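Local coordinates for protein polymeric Immunoglobulin Receptor (Oncorhynchus mykiss, PDB 5F1S) that probably binds polymeric immunoglobulins and carries them across mucosal epithelia, its ectodomain becoming the secretory component, at residues K61-F65 against V75-E79; Y29-W33 against S44-D49; V10-R14 against L134-G138. All blocks are in the same frame, centred on the assembly; numbering follows the deposited sequence.

In the fold
From the N terminus the chain first passes 10-14, at the end of strand 8-11, whose partner comes 120 residues later; contact 3 therefore closes the long loop that holds the other two. Inside that loop contact 2 comes first, pairing 29-33 with 44-49 as a short hairpin on the edge of the five-stranded sheet. It closes before contact 1 opens, where 61-65 and 75-79 form the edge hairpin of the facing sheet. Contacts 1 and 2 meet face to face in the core of the first V-type domain, through W33, V75 and M77. Contact 3 joins that domain to the second; the centres of contacts 1 and 3 lie about 17 Å apart.

Contact 1 (K61-F65 against V75-E79); sequences KVVMF and VTMTE
The edge hairpin of the four-stranded sheet in the first V-type immunoglobulin domain brings V62-F65 alongside V75-M77, antiparallel, with the segment axes 4.7 Å apart. V63 and T76 form the hydrogen-bonded pair: T76 N reaches V63 O at 2.8 Å, and V63 N returns the bond to T76 O. On either side of it lie the non-hydrogen-bonded pairs V62-M77 and M64-V75. At the end of the pairing K61 O takes two donors from T78. The amide T78 N comes in nearly along the C=O axis, 3.1 Å from K61 O, while T78 OG1 donates to K61 O from above the carbonyl plane at 3.2 Å. The hydroxyl gets there because chi1 of 62° sets OG1 between the backbone N and the carbonyl carbon. A water also donates to K61 O and to T78 O, tying the same end once more.

The two faces differ in character. V62, M64, V75 and M77 share the inward one: V62 and V75 cross obliquely, V62 CG2 lying 3.8 Å from V75 CG1 and 4.1 Å from M77 CG, and the methyl M64 CE rests on V75 CG2. On the reverse, V63 CB lies 4.2 Å from T76 CB. T76 OG1 holds a water at 2.7 Å. Strand 62-67 is the outermost of this sheet, and beyond strand 72-77 the order continues through V75 with I18 and M77 with V16 to strand 16-22. Across the sandwich, V62, V75 and M77 pack on W33 of strand 31-35, while V62 and M64 also touch V46 of strand 43-47.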
ATOM      1  N   LYS A  61     -14.718  -6.976  -2.142  1.00 57.75           N
ATOM      2  CA  LYS A  61     -15.853  -6.439  -2.905  1.00 53.66           C
ATOM      3  C   LYS A  61     -15.461  -4.969  -3.257  1.00 56.04           C
ATOM      4  O   LYS A  61     -14.359  -4.490  -2.921  1.00 41.83           O
ATOM      5  CB  LYS A  61     -17.175  -6.557  -2.119  1.00 55.67           C
ATOM      6  CG  LYS A  61     -18.471  -6.069  -2.811  1.00 60.46           C
ATOM      7  CD  LYS A  61     -18.772  -6.852  -4.087  1.00 66.97           C
ATOM      8  CE  LYS A  61     -19.928  -6.234  -4.876  1.00 62.63           C
ATOM      9  NZ  LYS A  61     -19.977  -6.799  -6.249  1.00 76.75           N
ATOM     10  N   VAL A  62     -16.338  -4.309  -4.000  1.00 51.54           N
ATOM     11  CA  VAL A  62     -16.042  -3.098  -4.765  1.00 40.03           C
ATOM     12  C   VAL A  62     -17.168  -2.101  -4.505  1.00 43.38           C
ATOM     13  O   VAL A  62     -18.319  -2.489  -4.238  1.00 47.57           O
ATOM     14  CB  VAL A  62     -15.914  -3.427  -6.268  1.00 41.47           C
ATOM     15  CG1 VAL A  62     -17.230  -3.955  -6.801  1.00 50.44           C
ATOM     16  CG2 VAL A  62     -15.483  -2.224  -7.052  1.00 40.07           C
ATOM     17  N   VAL A  63     -16.823  -0.830  -4.486  1.00 34.35           N
ATOM     18  CA  VAL A  63     -17.775   0.264  -4.269  1.00 31.20           C
ATOM     19  C   VAL A  63     -17.505   1.331  -5.308  1.00 31.72           C
ATOM     20  O   VAL A  63     -16.344   1.605  -5.627  1.00 29.40           O
ATOM     21  CB  VAL A  63     -17.631   0.898  -2.864  1.00 34.33           C
ATOM     22  CG1 VAL A  63     -18.750   1.901  -2.630  1.00 35.17           C
ATOM     23  CG2 VAL A  63     -17.699  -0.133  -1.789  1.00 40.08           C
ATOM     24  N   MET A  64     -18.572   1.934  -5.842  1.00 32.69           N
ATOM     25  CA  MET A  64     -18.503   3.012  -6.827  1.00 29.32           C
ATOM     26  C   MET A  64     -19.221   4.233  -6.285  1.00 30.97           C
ATOM     27  O   MET A  64     -20.293   4.106  -5.697  1.00 33.41           O
ATOM     28  CB  MET A  64     -19.190   2.527  -8.148  1.00 33.23           C
ATOM     29  CG  MET A  64     -19.764   3.573  -9.055  1.00 39.51           C
ATOM     30  SD  MET A  64     -18.471   4.188 -10.088  1.00 37.80           S
ATOM     31  CE  MET A  64     -18.090   2.815 -11.237  1.00 32.66           C
ATOM     32  N   PHE A  65     -18.636   5.408  -6.465  1.00 30.25           N
ATOM     33  CA  PHE A  65     -19.287   6.660  -6.118  1.00 30.11           C
ATOM     34  C   PHE A  65     -19.014   7.661  -7.230  1.00 31.98           C
ATOM     35  O   PHE A  65     -17.894   8.180  -7.338  1.00 31.87           O
ATOM     36  CB  PHE A  65     -18.779   7.221  -4.797  1.00 30.68           C
ATOM     37  CG  PHE A  65     -19.265   8.618  -4.490  1.00 32.78           C
ATOM     38  CD1 PHE A  65     -20.613   8.914  -4.598  1.00 37.10           C
ATOM     39  CD2 PHE A  65     -18.411   9.604  -4.068  1.00 33.82           C
ATOM     40  CE1 PHE A  65     -21.092  10.181  -4.286  1.00 36.28           C
ATOM     41  CE2 PHE A  65     -18.896  10.902  -3.740  1.00 37.96           C
ATOM     42  CZ  PHE A  65     -20.236  11.177  -3.896  1.00 37.64           C
ATOM     43  N   VAL A  75     -13.619   4.496  -7.363  1.00 27.17           N
ATOM     44  CA  VAL A  75     -13.832   3.075  -7.214  1.00 26.30           C
ATOM     45  C   VAL A  75     -12.990   2.594  -6.039  1.00 29.15           C
ATOM     46  O   VAL A  75     -11.800   2.871  -5.978  1.00 30.41           O
ATOM     47  CB  VAL A  75     -13.484   2.319  -8.505  1.00 27.48           C
ATOM     48  CG1 VAL A  75     -13.682   0.832  -8.288  1.00 31.81           C
ATOM     49  CG2 VAL A  75     -14.342   2.798  -9.681  1.00 28.81           C
ATOM     50  N   THR A  76     -13.619   1.934  -5.073  1.00 28.12           N
ATOM     51  CA  THR A  76     -12.912   1.410  -3.917  1.00 28.27           C
ATOM     52  C   THR A  76     -12.934  -0.111  -3.991  1.00 28.65           C
ATOM     53  O   THR A  76     -13.998  -0.723  -4.092  1.00 29.29           O
ATOM     54  CB  THR A  76     -13.566   1.901  -2.614  1.00 31.14           C
ATOM     55  OG1 THR A  76     -13.537   3.326  -2.615  1.00 32.99           O
ATOM     56  CG2 THR A  76     -12.823   1.360  -1.381  1.00 34.76           C
ATOM     57  N   MET A  77     -11.764  -0.728  -3.935  1.00 30.09           N
ATOM     58  CA  MET A  77     -11.667  -2.171  -3.902  1.00 30.36           C
ATOM     59  C   MET A  77     -11.037  -2.521  -2.563  1.00 32.34           C
ATOM     60  O   MET A  77      -9.981  -1.981  -2.198  1.00 30.10           O
ATOM     61  CB  MET A  77     -10.836  -2.746  -5.075  1.00 32.33           C
ATOM     62  CG  MET A  77     -11.430  -2.421  -6.449  1.00 34.12           C
ATOM     63  SD  MET A  77     -10.400  -3.161  -7.744  1.00 37.57           S
ATOM     64  CE  MET A  77     -10.995  -4.742  -7.584  1.00 36.32           C
ATOM     65  N   THR A  78     -11.689  -3.393  -1.824  1.00 29.78           N
ATOM     66  CA  THR A  78     -11.258  -3.686  -0.461  1.00 31.99           C
ATOM     67  C   THR A  78     -10.677  -5.092  -0.344  1.00 33.55           C
ATOM     68  O   THR A  78     -10.972  -6.011  -1.128  1.00 33.65           O
ATOM     69  CB  THR A  78     -12.434  -3.529   0.539  1.00 37.13           C
ATOM     70  OG1 THR A  78     -13.455  -4.474   0.200  1.00 36.92           O
ATOM     71  CG2 THR A  78     -13.014  -2.089   0.479  1.00 36.14           C
ATOM     72  N   GLU A  79      -9.837  -5.254   0.671  1.00 34.53           N
ATOM     73  CA  GLU A  79      -9.328  -6.573   1.037  1.00 38.52           C
ATOM     74  C   GLU A  79      -8.778  -7.294  -0.195  1.00 31.99           C
ATOM     75  O   GLU A  79      -9.097  -8.452  -0.479  1.00 33.18           O
ATOM     76  CB  GLU A  79     -10.409  -7.418   1.712  1.00 42.93           C
ATOM     77  CG  GLU A  79     -11.239  -6.704   2.778  1.00 53.88           C
ATOM     78  CD  GLU A  79     -10.745  -6.928   4.182  1.00 64.57           C
ATOM     79  OE1 GLU A  79      -9.629  -7.465   4.357  1.00 70.65           O
ATOM     80  OE2 GLU A  79     -11.484  -6.569   5.121  1.00 73.16           O
TER
HETATM   81  O   HOH W   1     -11.628  -6.028  -3.925  1.00 44.51           O
HETATM   82  O   HOH W   2     -15.712   4.328  -3.925  1.00 30.41           O

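Contact 2 (Y29-W33 against S44-D49)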
ATOM      1  N   TYR A  29     -23.819  10.273 -17.550  1.00 34.14           N
ATOM      2  CA  TYR A  29     -23.831   8.919 -18.054  1.00 33.49           C
ATOM      3  C   TYR A  29     -23.472   7.925 -16.954  1.00 33.17           C
ATOM      4  O   TYR A  29     -22.802   8.276 -15.990  1.00 32.41           O
ATOM      5  CB  TYR A  29     -22.831   8.759 -19.205  1.00 37.59           C
ATOM      6  CG  TYR A  29     -23.241   9.540 -20.436  1.00 31.74           C
ATOM      7  CD1 TYR A  29     -22.888  10.884 -20.595  1.00 38.53           C
ATOM      8  CD2 TYR A  29     -24.000   8.949 -21.381  1.00 35.15           C
ATOM      9  CE1 TYR A  29     -23.282  11.609 -21.738  1.00 39.88           C
ATOM     10  CE2 TYR A  29     -24.404   9.666 -22.534  1.00 36.25           C
ATOM     11  CZ  TYR A  29     -24.014  10.975 -22.691  1.00 36.95           C
ATOM     12  OH  TYR A  29     -24.400  11.704 -23.786  1.00 36.99           O
ATOM     13  N   VAL A  30     -23.854   6.673 -17.158  1.00 32.72           N
ATOM     14  CA  VAL A  30     -23.509   5.625 -16.204  1.00 31.67           C
ATOM     15  C   VAL A  30     -21.998   5.394 -16.249  1.00 31.64           C
ATOM     16  O   VAL A  30     -21.384   5.384 -17.331  1.00 31.60           O
ATOM     17  CB  VAL A  30     -24.280   4.345 -16.512  1.00 35.48           C
ATOM     18  CG1 VAL A  30     -23.854   3.196 -15.606  1.00 33.95           C
ATOM     19  CG2 VAL A  30     -25.801   4.634 -16.429  1.00 35.60           C
ATOM     20  N   LYS A  31     -21.400   5.241 -15.077  1.00 32.31           N
ATOM     21  CA  LYS A  31     -19.971   4.951 -14.958  1.00 30.65           C
ATOM     22  C   LYS A  31     -19.795   3.491 -14.579  1.00 31.16           C
ATOM     23  O   LYS A  31     -20.643   2.896 -13.896  1.00 31.72           O
ATOM     24  CB  LYS A  31     -19.311   5.849 -13.896  1.00 30.62           C
ATOM     25  CG  LYS A  31     -19.672   7.343 -13.989  1.00 29.92           C
ATOM     26  CD  LYS A  31     -19.413   7.890 -15.415  1.00 31.73           C
ATOM     27  CE  LYS A  31     -19.489   9.446 -15.426  1.00 33.51           C
ATOM     28  NZ  LYS A  31     -20.840   9.962 -15.003  1.00 35.38           N
ATOM     29  N   TYR A  32     -18.683   2.907 -15.003  1.00 28.52           N
ATOM     30  CA  TYR A  32     -18.448   1.511 -14.683  1.00 31.00           C
ATOM     31  C   TYR A  32     -16.958   1.249 -14.484  1.00 30.02           C
ATOM     32  O   TYR A  32     -16.103   2.068 -14.823  1.00 28.89           O
ATOM     33  CB  TYR A  32     -19.061   0.570 -15.742  1.00 31.65           C
ATOM     34  CG  TYR A  32     -18.451   0.622 -17.112  1.00 32.06           C
ATOM     35  CD1 TYR A  32     -17.489  -0.292 -17.488  1.00 35.36           C
ATOM     36  CD2 TYR A  32     -18.862   1.567 -18.049  1.00 33.67           C
ATOM     37  CE1 TYR A  32     -16.933  -0.250 -18.794  1.00 37.94           C
ATOM     38  CE2 TYR A  32     -18.304   1.621 -19.331  1.00 36.45           C
ATOM     39  CZ  TYR A  32     -17.355   0.693 -19.685  1.00 38.68           C
ATOM     40  OH  TYR A  32     -16.799   0.723 -20.934  1.00 39.85           O
ATOM     41  N   TRP A  33     -16.687   0.112 -13.854  1.00 30.06           N
ATOM     42  CA  TRP A  33     -15.343  -0.360 -13.528  1.00 31.81           C
ATOM     43  C   TRP A  33     -15.231  -1.782 -14.048  1.00 33.09           C
ATOM     44  O   TRP A  33     -16.052  -2.633 -13.691  1.00 33.21           O
ATOM     45  CB  TRP A  33     -15.120  -0.307 -12.022  1.00 29.20           C
ATOM     46  CG  TRP A  33     -13.830  -0.763 -11.500  1.00 30.83           C
ATOM     47  CD1 TRP A  33     -13.591  -1.870 -10.722  1.00 33.29           C
ATOM     48  CD2 TRP A  33     -12.580  -0.103 -11.654  1.00 29.13           C
ATOM     49  NE1 TRP A  33     -12.270  -1.937 -10.403  1.00 30.85           N
ATOM     50  CE2 TRP A  33     -11.632  -0.829 -10.910  1.00 29.20           C
ATOM     51  CE3 TRP A  33     -12.180   1.062 -12.312  1.00 30.20           C
ATOM     52  CZ2 TRP A  33     -10.292  -0.467 -10.856  1.00 30.23           C
ATOM     53  CZ3 TRP A  33     -10.859   1.446 -12.231  1.00 31.94           C
ATOM     54  CH2 TRP A  33      -9.924   0.677 -11.515  1.00 31.83           C
ATOM     55  N   SER A  44     -17.491  -6.313 -16.360  1.00 34.42           N
ATOM     56  CA  SER A  44     -17.935  -5.218 -15.521  1.00 35.99           C
ATOM     57  C   SER A  44     -18.081  -5.684 -14.083  1.00 37.96           C
ATOM     58  O   SER A  44     -18.736  -6.701 -13.816  1.00 37.88           O
ATOM     59  CB  SER A  44     -19.266  -4.692 -16.038  1.00 37.61           C
ATOM     60  OG  SER A  44     -19.716  -3.639 -15.220  1.00 35.44           O
ATOM     61  N   LEU A  45     -17.459  -4.955 -13.153  1.00 33.05           N
ATOM     62  CA  LEU A  45     -17.524  -5.313 -11.743  1.00 32.24           C
ATOM     63  C   LEU A  45     -18.515  -4.476 -10.962  1.00 34.88           C
ATOM     64  O   LEU A  45     -19.055  -4.960  -9.963  1.00 36.05           O
ATOM     65  CB  LEU A  45     -16.139  -5.166 -11.081  1.00 32.93           C
ATOM     66  CG  LEU A  45     -15.027  -6.010 -11.700  1.00 35.56           C
ATOM     67  CD1 LEU A  45     -13.705  -5.905 -10.832  1.00 33.18           C
ATOM     68  CD2 LEU A  45     -15.435  -7.484 -11.841  1.00 39.30           C
ATOM     69  N   VAL A  46     -18.724  -3.219 -11.349  1.00 31.45           N
ATOM     70  CA  VAL A  46     -19.655  -2.342 -10.643  1.00 33.64           C
ATOM     71  C   VAL A  46     -20.031  -1.202 -11.575  1.00 34.93           C
ATOM     72  O   VAL A  46     -19.232  -0.756 -12.408  1.00 31.70           O
ATOM     73  CB  VAL A  46     -19.091  -1.822  -9.291  1.00 31.70           C
ATOM     74  CG1 VAL A  46     -17.940  -0.885  -9.484  1.00 32.28           C
ATOM     75  CG2 VAL A  46     -20.175  -1.132  -8.499  1.00 35.18           C
ATOM     76  N   ARG A  47     -21.287  -0.770 -11.463  1.00 33.69           N
ATOM     77  CA  ARG A  47     -21.842   0.343 -12.224  1.00 32.61           C
ATOM     78  C   ARG A  47     -22.467   1.348 -11.266  1.00 33.50           C
ATOM     79  O   ARG A  47     -22.964   0.982 -10.192  1.00 37.36           O
ATOM     80  CB  ARG A  47     -22.944  -0.111 -13.200  1.00 34.05           C
ATOM     81  CG  ARG A  47     -22.518  -1.093 -14.191  1.00 32.43           C
ATOM     82  CD  ARG A  47     -23.696  -1.788 -14.850  1.00 36.32           C
ATOM     83  NE  ARG A  47     -24.686  -0.854 -15.395  1.00 39.13           N
ATOM     84  CZ  ARG A  47     -24.685  -0.404 -16.644  1.00 40.61           C
ATOM     85  NH1 ARG A  47     -23.720  -0.735 -17.481  1.00 40.09           N
ATOM     86  NH2 ARG A  47     -25.620   0.443 -17.051  1.00 40.90           N
ATOM     87  N   SER A  48     -22.452   2.624 -11.676  1.00 32.12           N
ATOM     88  CA  SER A  48     -22.974   3.696 -10.855  1.00 32.40           C
ATOM     89  C   SER A  48     -24.504   3.691 -10.788  1.00 38.69           C
ATOM     90  O   SER A  48     -25.064   4.487 -10.020  1.00 38.28           O
ATOM     91  CB  SER A  48     -22.495   5.056 -11.385  1.00 34.57           C
ATOM     92  OG  SER A  48     -23.013   5.269 -12.683  1.00 32.73           O
ATOM     93  N   ASP A  49     -25.183   2.859 -11.576  1.00 35.49           N
ATOM     94  CA  ASP A  49     -26.647   2.807 -11.519  1.00 40.48           C
ATOM     95  C   ASP A  49     -27.164   1.577 -10.792  1.00 44.67           C
ATOM     96  O   ASP A  49     -28.350   1.255 -10.906  1.00 44.38           O
ATOM     97  CB  ASP A  49     -27.277   2.864 -12.909  1.00 39.01           C
ATOM     98  CG  ASP A  49     -26.953   1.645 -13.786  1.00 41.00           C
ATOM     99  OD1 ASP A  49     -27.486   1.560 -14.920  1.00 42.30           O
ATOM    100  OD2 ASP A  49     -26.126   0.776 -13.404  1.00 40.47           O
TER
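A chi1 of 175° swings V30 CG1 to the side of its carbonyl carbon and over one face of the R47 guanidinium, 3.6 Å from R47 NH2, while the other methyl, CG2, meets D49 OD1. S48 turns OG back between its own N and carbonyl carbon (chi1 64°), placing the oxygen to accept from K31 N at 2.9 Å in a bond close to straight (173°). S48 N in turn donates to K31 O, so one serine holds K31 at both its N and its O. Farther along, W33 N reaches V46 O at 3.1 Å and L45 N reaches W33 O at 2.8 Å. W33 CB packs on V46 CG1, and L45 CD1 approaches the indole obliquely at 4.0 Å from W33 CD1.

This hairpin of strands 31-35 and 43-47 edges the five-stranded sheet of a V-type domain, whose core tryptophan, W33, packs on C90 of the C20-C90 disulfide.

R47 grips D49 side-on: NE takes OD2 at 2.9 Å and NH2 takes OD1, both on the syn side. E93 makes a second salt bridge to R47 NH1. Two acids probably offset the single positive charge and fix the guanidinium's rotation under V30, whereas V46 N is buried without a partner.

Contact 3 (V10-R14 against L134-G138); sequences VLEGR and LYSQG
E12 OE1 is gripped by three donors, two waters and Q112 NE2, beside the Q137 amide that reaches it from the second domain. The E12 carboxylate and that amide stack with their planes 17° apart, E12 CD 3.3 Å from Q137 NE2. One of the waters also joins S136 OG and G138 N, and the other links OE1 to Q137 NE2. Further partners hold the remaining polar ends: K82 N donates to E12 OE2, Q137 NE2 bonds to Q81 OE1, and S136 OG receives G113 N.

R14 NH1 reaches Y135 O at 2.9 Å, the carbonyl oxygen lying in the guanidinium plane, although the nitrogen stands well above the plane of that carbonyl. The other terminal nitrogen, R14 NH2, bonds to K177 O and lies 3.5 Å from L134 CB, the two side chains crossing at about a right angle. L11 CD1 meets L134 CB at 3.6 Å.

The first segment makes a type II turn from L11 to R14, closed by R14 N to L11 O. Within it G13 takes a positive phi of 103°, where a side chain would press on the preceding carbonyl and also crowd Q137 CB. E12 O points across to accept Q137 N at 3.0 Å, again from above the carbonyl plane.

A leucine in place of R14 would probably leave Y135 O and K177 O without the guanidinium that serves both carbonyls. Here the joint between the V-type domains combines polar links, made by backbone amides, side chains and waters, with L11 against L134; such a network is likely to favour one relative orientation.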
ATOM      1  N   VAL A  10       0.046  -2.888  -4.143  1.00 32.71           N
ATOM      2  CA  VAL A  10      -0.579  -2.827  -2.842  1.00 30.63           C
ATOM      3  C   VAL A  10      -0.370  -4.163  -2.146  1.00 32.37           C
ATOM      4  O   VAL A  10      -0.490  -5.215  -2.781  1.00 32.55           O
ATOM      5  CB  VAL A  10      -2.074  -2.503  -3.001  1.00 36.77           C
ATOM      6  CG1 VAL A  10      -2.759  -3.569  -3.833  1.00 35.67           C
ATOM      7  CG2 VAL A  10      -2.738  -2.408  -1.670  1.00 41.17           C
ATOM      8  N   LEU A  11      -0.128  -4.124  -0.846  1.00 30.94           N
ATOM      9  CA  LEU A  11       0.003  -5.372  -0.081  1.00 30.74           C
ATOM     10  C   LEU A  11      -1.336  -6.098   0.075  1.00 31.78           C
ATOM     11  O   LEU A  11      -2.379  -5.484   0.328  1.00 30.24           O
ATOM     12  CB  LEU A  11       0.550  -5.074   1.309  1.00 29.38           C
ATOM     13  CG  LEU A  11       1.967  -4.536   1.396  1.00 32.97           C
ATOM     14  CD1 LEU A  11       2.290  -4.019   2.775  1.00 34.30           C
ATOM     15  CD2 LEU A  11       2.914  -5.600   1.026  1.00 33.20           C
ATOM     16  N   GLU A  12      -1.298  -7.425  -0.038  1.00 30.92           N
ATOM     17  CA  GLU A  12      -2.508  -8.233   0.067  1.00 32.43           C
ATOM     18  C   GLU A  12      -3.237  -7.945   1.367  1.00 31.59           C
ATOM     19  O   GLU A  12      -2.636  -7.866   2.437  1.00 30.66           O
ATOM     20  CB  GLU A  12      -2.156  -9.720  -0.008  1.00 32.14           C
ATOM     21  CG  GLU A  12      -3.339 -10.614  -0.234  1.00 36.12           C
ATOM     22  CD  GLU A  12      -2.958 -12.093  -0.408  1.00 37.68           C
ATOM     23  OE1 GLU A  12      -2.057 -12.547   0.335  1.00 37.67           O
ATOM     24  OE2 GLU A  12      -3.565 -12.785  -1.261  1.00 36.06           O
ATOM     25  N   GLY A  13      -4.544  -7.733   1.255  1.00 33.02           N
ATOM     26  CA  GLY A  13      -5.360  -7.376   2.389  1.00 34.34           C
ATOM     27  C   GLY A  13      -5.740  -5.912   2.475  1.00 34.31           C
ATOM     28  O   GLY A  13      -6.707  -5.592   3.157  1.00 34.60           O
ATOM     29  N   ARG A  14      -4.983  -5.020   1.849  1.00 29.60           N
ATOM     30  CA  ARG A  14      -5.259  -3.604   1.869  1.00 34.00           C
ATOM     31  C   ARG A  14      -6.303  -3.236   0.813  1.00 32.02           C
ATOM     32  O   ARG A  14      -6.715  -4.034  -0.032  1.00 30.84           O
ATOM     33  CB  ARG A  14      -3.983  -2.795   1.596  1.00 33.85           C
ATOM     34  CG  ARG A  14      -2.762  -2.925   2.582  1.00 39.69           C
ATOM     35  CD  ARG A  14      -3.057  -2.435   3.915  1.00 42.45           C
ATOM     36  NE  ARG A  14      -1.869  -1.927   4.664  1.00 42.01           N
ATOM     37  CZ  ARG A  14      -0.914  -2.704   5.191  1.00 41.77           C
ATOM     38  NH1 ARG A  14      -0.906  -4.015   5.023  1.00 38.84           N
ATOM     39  NH2 ARG A  14       0.051  -2.170   5.901  1.00 43.86           N
ATOM     40  N   LEU A 134       5.320  -2.364   7.088  1.00 33.26           N
ATOM     41  CA  LEU A 134       4.007  -2.825   6.674  1.00 35.48           C
ATOM     42  C   LEU A 134       4.077  -4.265   6.202  1.00 33.87           C
ATOM     43  O   LEU A 134       5.095  -4.708   5.675  1.00 32.44           O
ATOM     44  CB  LEU A 134       3.480  -1.970   5.534  1.00 36.12           C
ATOM     45  CG  LEU A 134       3.598  -0.462   5.771  1.00 40.91           C
ATOM     46  CD1 LEU A 134       3.119   0.239   4.491  1.00 43.11           C
ATOM     47  CD2 LEU A 134       2.730  -0.043   6.924  1.00 39.18           C
ATOM     48  N   TYR A 135       2.989  -5.013   6.394  1.00 32.57           N
ATOM     49  CA  TYR A 135       3.010  -6.384   5.917  1.00 32.15           C
ATOM     50  C   TYR A 135       1.645  -6.838   5.432  1.00 31.94           C
ATOM     51  O   TYR A 135       0.620  -6.291   5.822  1.00 31.73           O
ATOM     52  CB  TYR A 135       3.525  -7.336   6.999  1.00 33.51           C
ATOM     53  CG  TYR A 135       2.731  -7.344   8.248  1.00 31.37           C
ATOM     54  CD1 TYR A 135       1.561  -8.097   8.348  1.00 34.89           C
ATOM     55  CD2 TYR A 135       3.125  -6.617   9.327  1.00 33.06           C
ATOM     56  CE1 TYR A 135       0.838  -8.121   9.516  1.00 34.52           C
ATOM     57  CE2 TYR A 135       2.393  -6.622  10.512  1.00 34.96           C
ATOM     58  CZ  TYR A 135       1.260  -7.398  10.590  1.00 36.29           C
ATOM     59  OH  TYR A 135       0.543  -7.411  11.760  1.00 41.41           O
ATOM     60  N   SER A 136       1.661  -7.803   4.516  1.00 31.58           N
ATOM     61  CA  SER A 136       0.455  -8.322   3.894  1.00 31.76           C
ATOM     62  C   SER A 136      -0.212  -9.360   4.797  1.00 32.47           C
ATOM     63  O   SER A 136       0.370  -9.845   5.789  1.00 34.11           O
ATOM     64  CB  SER A 136       0.753  -8.935   2.541  1.00 33.22           C
ATOM     65  OG  SER A 136       1.599 -10.067   2.650  1.00 32.31           O
ATOM     66  N   GLN A 137      -1.433  -9.730   4.406  1.00 32.62           N
ATOM     67  CA  GLN A 137      -2.345 -10.403   5.343  1.00 35.75           C
ATOM     68  C   GLN A 137      -1.797 -11.725   5.830  1.00 35.71           C
ATOM     69  O   GLN A 137      -2.108 -12.149   6.951  1.00 37.10           O
ATOM     70  CB  GLN A 137      -3.728 -10.662   4.717  1.00 35.60           C
ATOM     71  CG  GLN A 137      -3.656 -11.600   3.568  1.00 34.67           C
ATOM     72  CD  GLN A 137      -4.947 -11.699   2.762  1.00 37.92           C
ATOM     73  OE1 GLN A 137      -5.760 -10.773   2.761  1.00 37.82           O
ATOM     74  NE2 GLN A 137      -5.111 -12.811   2.040  1.00 39.47           N
ATOM     75  N   GLY A 138      -0.991 -12.387   5.021  1.00 34.21           N
ATOM     76  CA  GLY A 138      -0.503 -13.689   5.403  1.00 40.36           C
ATOM     77  C   GLY A 138       0.522 -13.677   6.504  1.00 40.99           C
ATOM     78  O   GLY A 138       0.916 -14.764   6.950  1.00 40.53           O
TER
HETATM   79  O   HOH W   3      -0.026 -12.207   2.246  1.00 34.40           O
HETATM   80  O   HOH W   4      -2.956 -15.013   2.203  1.00 50.87           O